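Local coordinates for Drep2 (Drosophila melanogaster, PDB 4D2K), which probably takes part in apoptotic DNA fragmentation through its CIDE domain, the piece described here, which belongs to a family that forms higher-order assemblies, at residues 11-16 against 72-77; 48-53 against 76-81. One frame throughout, in Å; residues are numbered along the deposited sequence.

Overall arrangement
From the N terminus, strand 10-16 turns back into 22-27 and the chain passes helix 30-40, strands 49-53 and 59-60 and helix 63-67 before strand 74-79 closes both contacts. Contact 1 closes the long loop of 55 residues between 11-16 and 72-77; contact 2 closes a shorter one of 22 residues between 48-53 and 76-81. Segment 48-53 lies within the span of contact 1, but 76-81 runs past its end, so they overlap on strand 74-79 without strictly nesting. They share L76 and L77, with centres about 11 Å apart. Strand 74-79 is therefore central in the sheet order 22-27, 10-16, 74-79, 49-53, 59-60. L75 also packs on V51 and L53, joining the two contacts.

Contact 1. Residues 11-16 against 72-77; sequences PLKIWD and NTVLLL
N72 N donates to P11 O ahead of a parallel ladder whose bridges begin at K13 with V74; strands 11-16 and 74-77 run at 37° to each other and approach to 4.5 Å between axes. Its rungs alternate: K13 N donates to T73 O, L75 N to K13 O, W15 N to L75 O and L77 N to W15 O. The N72 bond is short (2.8 Å from N72 N to P11 O) and straight at hydrogen, yet its donor stands above the carbonyl plane of P11, whereas the W15 N bond to L75 O lies nearly along the C=O axis. L76 CA makes a CA-H...O contact of 3.1 Å with W15 O.

On the face carrying K13, V74, W15 and L76, the W15 indole packs against V74. V74 CG1 sits 3.4 Å from the centroid of the W15 six-membered ring and 10° off its normal, a CH-pi contact over the face. With CG1 anti to the backbone N (chi1 -173°), that methyl is directed to the ring, while CG2 is left to meet K13 CD. L76 CD2 touches W15 CB at 3.7 Å, and R22 makes a cation-pi contact with the indole. The chain of K13, extended beyond CG, crosses N72 at a slant, CG and CE near OD1, and NZ reaches a water at 2.6 Å that donates to N72 O.

On the other face I14 CD1 reaches L77 CB at 3.9 Å and touches L75 CB; L12 and I14 pack on V25 of strand 22-27. Beyond the ladder, D16 OD2 accepts from V21 N and OD1 from N20 N, holding the turn that follows. First strand beside last, parallel, at the middle of a mixed sheet is the arrangement of the ubiquitin-like fold to which CIDE-N domains belong.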
loop_
_atom_site.group_PDB
_atom_site.type_symbol
_atom_site.label_atom_id
_atom_site.label_comp_id
_atom_site.label_asym_id
_atom_site.label_seq_id
_atom_site.Cartn_x
_atom_site.Cartn_y
_atom_site.Cartn_z
ATOM N N PRO A 11 8.022 6.114 6.683
ATOM C CA PRO A 11 7.007 6.729 5.818
ATOM C C PRO A 11 6.879 5.925 4.543
ATOM O O PRO A 11 7.899 5.433 4.061
ATOM C CB PRO A 11 7.572 8.117 5.526
ATOM C CG PRO A 11 9.065 7.954 5.683
ATOM C CD PRO A 11 9.278 6.882 6.717
ATOM N N LEU A 12 5.652 5.751 4.046
ATOM C CA LEU A 12 5.383 5.116 2.758
ATOM C C LEU A 12 4.248 5.906 2.117
ATOM O O LEU A 12 3.484 6.564 2.841
ATOM C CB LEU A 12 4.996 3.639 2.930
ATOM C CG LEU A 12 6.064 2.716 3.539
ATOM C CD1 LEU A 12 5.515 1.320 3.820
ATOM C CD2 LEU A 12 7.310 2.670 2.663
ATOM N N LYS A 13 4.131 5.858 0.785
ATOM C CA LYS A 13 3.037 6.553 0.095
ATOM C C LYS A 13 2.004 5.532 -0.411
ATOM O O LYS A 13 2.353 4.540 -1.056
ATOM C CB LYS A 13 3.573 7.408 -1.065
ATOM C CG LYS A 13 4.429 8.640 -0.619
ATOM C CD LYS A 13 5.193 9.259 -1.826
ATOM C CE LYS A 13 6.019 10.520 -1.448
ATOM N NZ LYS A 13 6.807 11.084 -2.608
ATOM N N ILE A 14 0.729 5.786 -0.159
ATOM C CA ILE A 14 -0.287 4.826 -0.516
ATOM C C ILE A 14 -1.338 5.545 -1.349
ATOM O O ILE A 14 -1.986 6.501 -0.917
ATOM C CB ILE A 14 -0.893 4.119 0.739
ATOM C CG1 ILE A 14 -1.820 2.977 0.325
ATOM C CG2 ILE A 14 -1.661 5.081 1.627
ATOM C CD1 ILE A 14 -1.095 1.708 -0.088
ATOM N N TRP A 15 -1.422 5.124 -2.604
ATOM C CA TRP A 15 -2.307 5.754 -3.561
ATOM C C TRP A 15 -3.384 4.755 -4.003
ATOM O O TRP A 15 -3.151 3.535 -4.001
ATOM C CB TRP A 15 -1.505 6.215 -4.776
ATOM C CG TRP A 15 -0.439 7.229 -4.513
ATOM C CD1 TRP A 15 -0.093 7.761 -3.315
ATOM C CD2 TRP A 15 0.445 7.809 -5.481
ATOM N NE1 TRP A 15 0.938 8.652 -3.473
ATOM C CE2 TRP A 15 1.288 8.697 -4.794
ATOM C CE3 TRP A 15 0.607 7.659 -6.860
ATOM C CZ2 TRP A 15 2.283 9.448 -5.448
ATOM C CZ3 TRP A 15 1.606 8.400 -7.504
ATOM C CH2 TRP A 15 2.423 9.276 -6.797
ATOM N N ASP A 16 -4.516 5.253 -4.497
ATOM C CA ASP A 16 -5.562 4.326 -4.915
ATOM C C ASP A 16 -5.188 3.804 -6.291
ATOM O O ASP A 16 -4.198 4.264 -6.873
ATOM C CB ASP A 16 -6.952 4.978 -4.885
ATOM C CG ASP A 16 -7.109 6.127 -5.868
ATOM O OD1 ASP A 16 -6.457 6.176 -6.930
ATOM O OD2 ASP A 16 -7.890 7.027 -5.543
ATOM N N ASN A 72 9.159 6.115 1.704
ATOM C CA ASN A 72 8.370 6.811 0.706
ATOM C C ASN A 72 8.333 6.142 -0.674
ATOM O O ASN A 72 8.091 6.797 -1.687
ATOM C CB ASN A 72 8.843 8.261 0.593
ATOM C CG ASN A 72 8.254 9.141 1.688
ATOM O OD1 ASN A 72 7.035 9.126 1.914
ATOM N ND2 ASN A 72 9.099 9.914 2.364
ATOM N N THR A 73 8.549 4.830 -0.687
ATOM C CA THR A 73 8.156 4.005 -1.825
ATOM C C THR A 73 6.655 4.218 -2.071
ATOM O O THR A 73 5.862 4.223 -1.115
ATOM C CB THR A 73 8.430 2.495 -1.579
ATOM O OG1 THR A 73 9.835 2.277 -1.417
ATOM C CG2 THR A 73 7.920 1.650 -2.725
ATOM N N VAL A 74 6.291 4.437 -3.335
ATOM C CA VAL A 74 4.888 4.621 -3.722
ATOM C C VAL A 74 4.209 3.270 -3.980
ATOM O O VAL A 74 4.652 2.500 -4.824
ATOM C CB VAL A 74 4.752 5.498 -4.985
ATOM C CG1 VAL A 74 3.269 5.805 -5.265
ATOM C CG2 VAL A 74 5.549 6.776 -4.832
ATOM N N LEU A 75 3.153 2.994 -3.228
ATOM C CA LEU A 75 2.386 1.754 -3.301
ATOM C C LEU A 75 0.946 2.051 -3.730
ATOM O O LEU A 75 0.438 3.138 -3.477
ATOM C CB LEU A 75 2.386 1.035 -1.947
ATOM C CG LEU A 75 3.729 0.628 -1.337
ATOM C CD1 LEU A 75 3.557 0.075 0.088
ATOM C CD2 LEU A 75 4.422 -0.395 -2.245
ATOM N N LEU A 76 0.297 1.109 -4.407
ATOM C CA LEU A 76 -1.125 1.250 -4.699
ATOM C C LEU A 76 -1.872 0.221 -3.880
ATOM O O LEU A 76 -1.446 -0.929 -3.737
ATOM C CB LEU A 76 -1.443 1.052 -6.191
ATOM C CG LEU A 76 -0.694 1.849 -7.263
ATOM C CD1 LEU A 76 -1.327 1.607 -8.626
ATOM C CD2 LEU A 76 -0.641 3.336 -6.950
ATOM N N LEU A 77 -3.011 0.638 -3.362
ATOM C CA LEU A 77 -3.892 -0.284 -2.702
ATOM C C LEU A 77 -4.963 -0.647 -3.733
ATOM O O LEU A 77 -5.598 0.230 -4.280
ATOM C CB LEU A 77 -4.479 0.360 -1.450
ATOM C CG LEU A 77 -5.169 -0.481 -0.388
ATOM C CD1 LEU A 77 -5.108 0.255 0.928
ATOM C CD2 LEU A 77 -6.605 -0.684 -0.780
HETATM O O HOH W 1 8.641 9.282 -3.036
#

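Contact 2. Residues 48-53 against 76-81; sequences PVRVVL and LLLRQG
R50 and L78 form a hydrogen-bonded antiparallel pair: R50 N donates to L78 O, in the carbonyl plane, and L78 N to R50 O at 2.8 Å and 175°. V52 and L76 repeat the pattern, V52 N giving to L76 O and L76 N to V52 O, while V51 and L77 between them are a non-hydrogen-bonded pair 4.7 Å apart at CA. V51 CA and L77 CA add CA-H...O contacts to L76 O and R50 O.

Above this ladder the R50 side chain folds over L78. Its bend at chi3 (-57°) brings the guanidinium across the leucine, whose CB lies over one face of the group, 3.5 Å from NH2; NH1 touches L78 CD1 at 3.4 Å. The same CD1 meets V52 CG1 at 3.9 Å, the two side chains crossing at about a right angle, and V52 CG2 packs on L76 CB.

In the ubiquitin-like CIDE-N fold this antiparallel pairing sets strand 49-53 on the side of strand 74-79 remote from strand 10-16. The face bearing V49, V51 and L77 turns to helix 30-40: L77 CD2 lies 3.5 Å from V49 CG1, and both valines rest on L34.

Farther out, R50 NH2 donates to E82 O, which gives the guanidinium a polar partner just past G81. Replacing R50 by an alanine would probably leave E82 O without that donor and uncover the L78 side chain beneath the guanidinium. The end of the R79 side chain leads away from the strand pair, its NH2 in a salt bridge with E47, and the backbone N of R79 donates to E82 OE1. The backbone of G81 takes a conformation in which a side chain would press on the carbonyl O of Q80.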
loop_
_atom_site.group_PDB
_atom_site.type_symbol
_atom_site.label_atom_id
_atom_site.label_comp_id
_atom_site.label_asym_id
_atom_site.label_seq_id
_atom_site.Cartn_x
_atom_site.Cartn_y
_atom_site.Cartn_z
ATOM N N PRO A 48 -10.893 -7.177 2.198
ATOM C CA PRO A 48 -9.540 -7.529 1.770
ATOM C C PRO A 48 -9.077 -6.699 0.588
ATOM O O PRO A 48 -9.873 -6.216 -0.239
ATOM C CB PRO A 48 -9.667 -9.009 1.385
ATOM C CG PRO A 48 -11.194 -9.305 1.359
ATOM C CD PRO A 48 -11.907 -8.006 1.527
ATOM N N VAL A 49 -7.763 -6.533 0.532
ATOM C CA VAL A 49 -7.131 -5.654 -0.437
ATOM C C VAL A 49 -5.820 -6.290 -0.865
ATOM O O VAL A 49 -5.314 -7.231 -0.234
ATOM C CB VAL A 49 -6.850 -4.220 0.142
ATOM C CG1 VAL A 49 -8.139 -3.534 0.567
ATOM C CG2 VAL A 49 -5.890 -4.290 1.331
ATOM N N ARG A 50 -5.261 -5.763 -1.935
ATOM C CA ARG A 50 -3.931 -6.136 -2.339
ATOM C C ARG A 50 -3.060 -4.871 -2.360
ATOM O O ARG A 50 -3.551 -3.777 -2.586
ATOM C CB ARG A 50 -4.010 -6.834 -3.695
ATOM C CG ARG A 50 -4.586 -8.242 -3.579
ATOM C CD ARG A 50 -5.128 -8.772 -4.896
ATOM N NE ARG A 50 -6.156 -7.889 -5.444
ATOM C CZ ARG A 50 -6.018 -7.179 -6.560
ATOM N NH1 ARG A 50 -4.899 -7.269 -7.273
ATOM N NH2 ARG A 50 -7.010 -6.397 -6.973
ATOM N N VAL A 51 -1.772 -5.015 -2.099
ATOM C CA VAL A 51 -0.872 -3.870 -2.156
ATOM C C VAL A 51 0.169 -4.135 -3.225
ATOM O O VAL A 51 0.763 -5.205 -3.250
ATOM C CB VAL A 51 -0.201 -3.601 -0.791
ATOM C CG1 VAL A 51 0.805 -2.472 -0.913
ATOM C CG2 VAL A 51 -1.263 -3.267 0.262
ATOM N N VAL A 52 0.384 -3.190 -4.126
ATOM C CA VAL A 52 1.370 -3.426 -5.163
ATOM C C VAL A 52 2.279 -2.226 -5.296
ATOM O O VAL A 52 1.920 -1.126 -4.896
ATOM C CB VAL A 52 0.709 -3.728 -6.560
ATOM C CG1 VAL A 52 -0.180 -4.962 -6.501
ATOM C CG2 VAL A 52 -0.081 -2.517 -7.068
ATOM N N LEU A 53 3.453 -2.433 -5.878
ATOM C CA LEU A 53 4.342 -1.323 -6.178
ATOM C C LEU A 53 3.699 -0.469 -7.262
ATOM O O LEU A 53 3.104 -0.992 -8.208
ATOM C CB LEU A 53 5.700 -1.833 -6.654
ATOM C CG LEU A 53 6.603 -2.561 -5.660
ATOM C CD1 LEU A 53 7.905 -2.923 -6.362
ATOM C CD2 LEU A 53 6.888 -1.668 -4.466
ATOM N N LEU A 76 0.297 1.109 -4.407
ATOM C CA LEU A 76 -1.125 1.250 -4.699
ATOM C C LEU A 76 -1.872 0.221 -3.880
ATOM O O LEU A 76 -1.446 -0.929 -3.737
ATOM C CB LEU A 76 -1.443 1.052 -6.191
ATOM C CG LEU A 76 -0.694 1.849 -7.263
ATOM C CD1 LEU A 76 -1.327 1.607 -8.626
ATOM C CD2 LEU A 76 -0.641 3.336 -6.950
ATOM N N LEU A 77 -3.011 0.638 -3.362
ATOM C CA LEU A 77 -3.892 -0.284 -2.702
ATOM C C LEU A 77 -4.963 -0.647 -3.733
ATOM O O LEU A 77 -5.598 0.230 -4.280
ATOM C CB LEU A 77 -4.479 0.360 -1.450
ATOM C CG LEU A 77 -5.169 -0.481 -0.388
ATOM C CD1 LEU A 77 -5.108 0.255 0.928
ATOM C CD2 LEU A 77 -6.605 -0.684 -0.780
ATOM N N LEU A 78 -5.130 -1.932 -4.013
ATOM C CA LEU A 78 -6.137 -2.417 -4.961
ATOM C C LEU A 78 -7.245 -3.129 -4.221
ATOM O O LEU A 78 -6.982 -4.055 -3.442
ATOM C CB LEU A 78 -5.530 -3.405 -5.964
ATOM C CG LEU A 78 -4.304 -2.935 -6.741
ATOM C CD1 LEU A 78 -3.789 -4.031 -7.653
ATOM C CD2 LEU A 78 -4.626 -1.680 -7.520
ATOM N N ARG A 79 -8.477 -2.703 -4.438
ATOM C CA ARG A 79 -9.618 -3.418 -3.870
ATOM C C ARG A 79 -10.487 -4.000 -4.979
ATOM O O ARG A 79 -10.328 -3.647 -6.152
ATOM C CB ARG A 79 -10.439 -2.494 -2.977
ATOM C CG ARG A 79 -10.575 -1.070 -3.515
ATOM C CD ARG A 79 -11.321 -0.169 -2.543
ATOM N NE ARG A 79 -12.501 -0.837 -2.001
ATOM C CZ ARG A 79 -13.449 -0.225 -1.300
ATOM N NH1 ARG A 79 -13.367 1.078 -1.074
ATOM N NH2 ARG A 79 -14.488 -0.910 -0.842
ATOM N N GLN A 80 -11.381 -4.909 -4.602
ATOM C CA GLN A 80 -12.460 -5.386 -5.475
ATOM C C GLN A 80 -12.164 -5.507 -6.964
ATOM O O GLN A 80 -12.800 -4.809 -7.764
ATOM C CB GLN A 80 -13.666 -4.443 -5.354
ATOM C CG GLN A 80 -14.484 -4.530 -4.075
ATOM C CD GLN A 80 -15.710 -3.639 -4.148
ATOM O OE1 GLN A 80 -15.762 -2.703 -4.957
ATOM N NE2 GLN A 80 -16.708 -3.931 -3.320
ATOM N N GLY A 81 -11.203 -6.331 -7.354
ATOM C CA GLY A 81 -10.986 -6.529 -8.777
ATOM C C GLY A 81 -10.207 -5.477 -9.528
ATOM O O GLY A 81 -10.052 -5.590 -10.727
#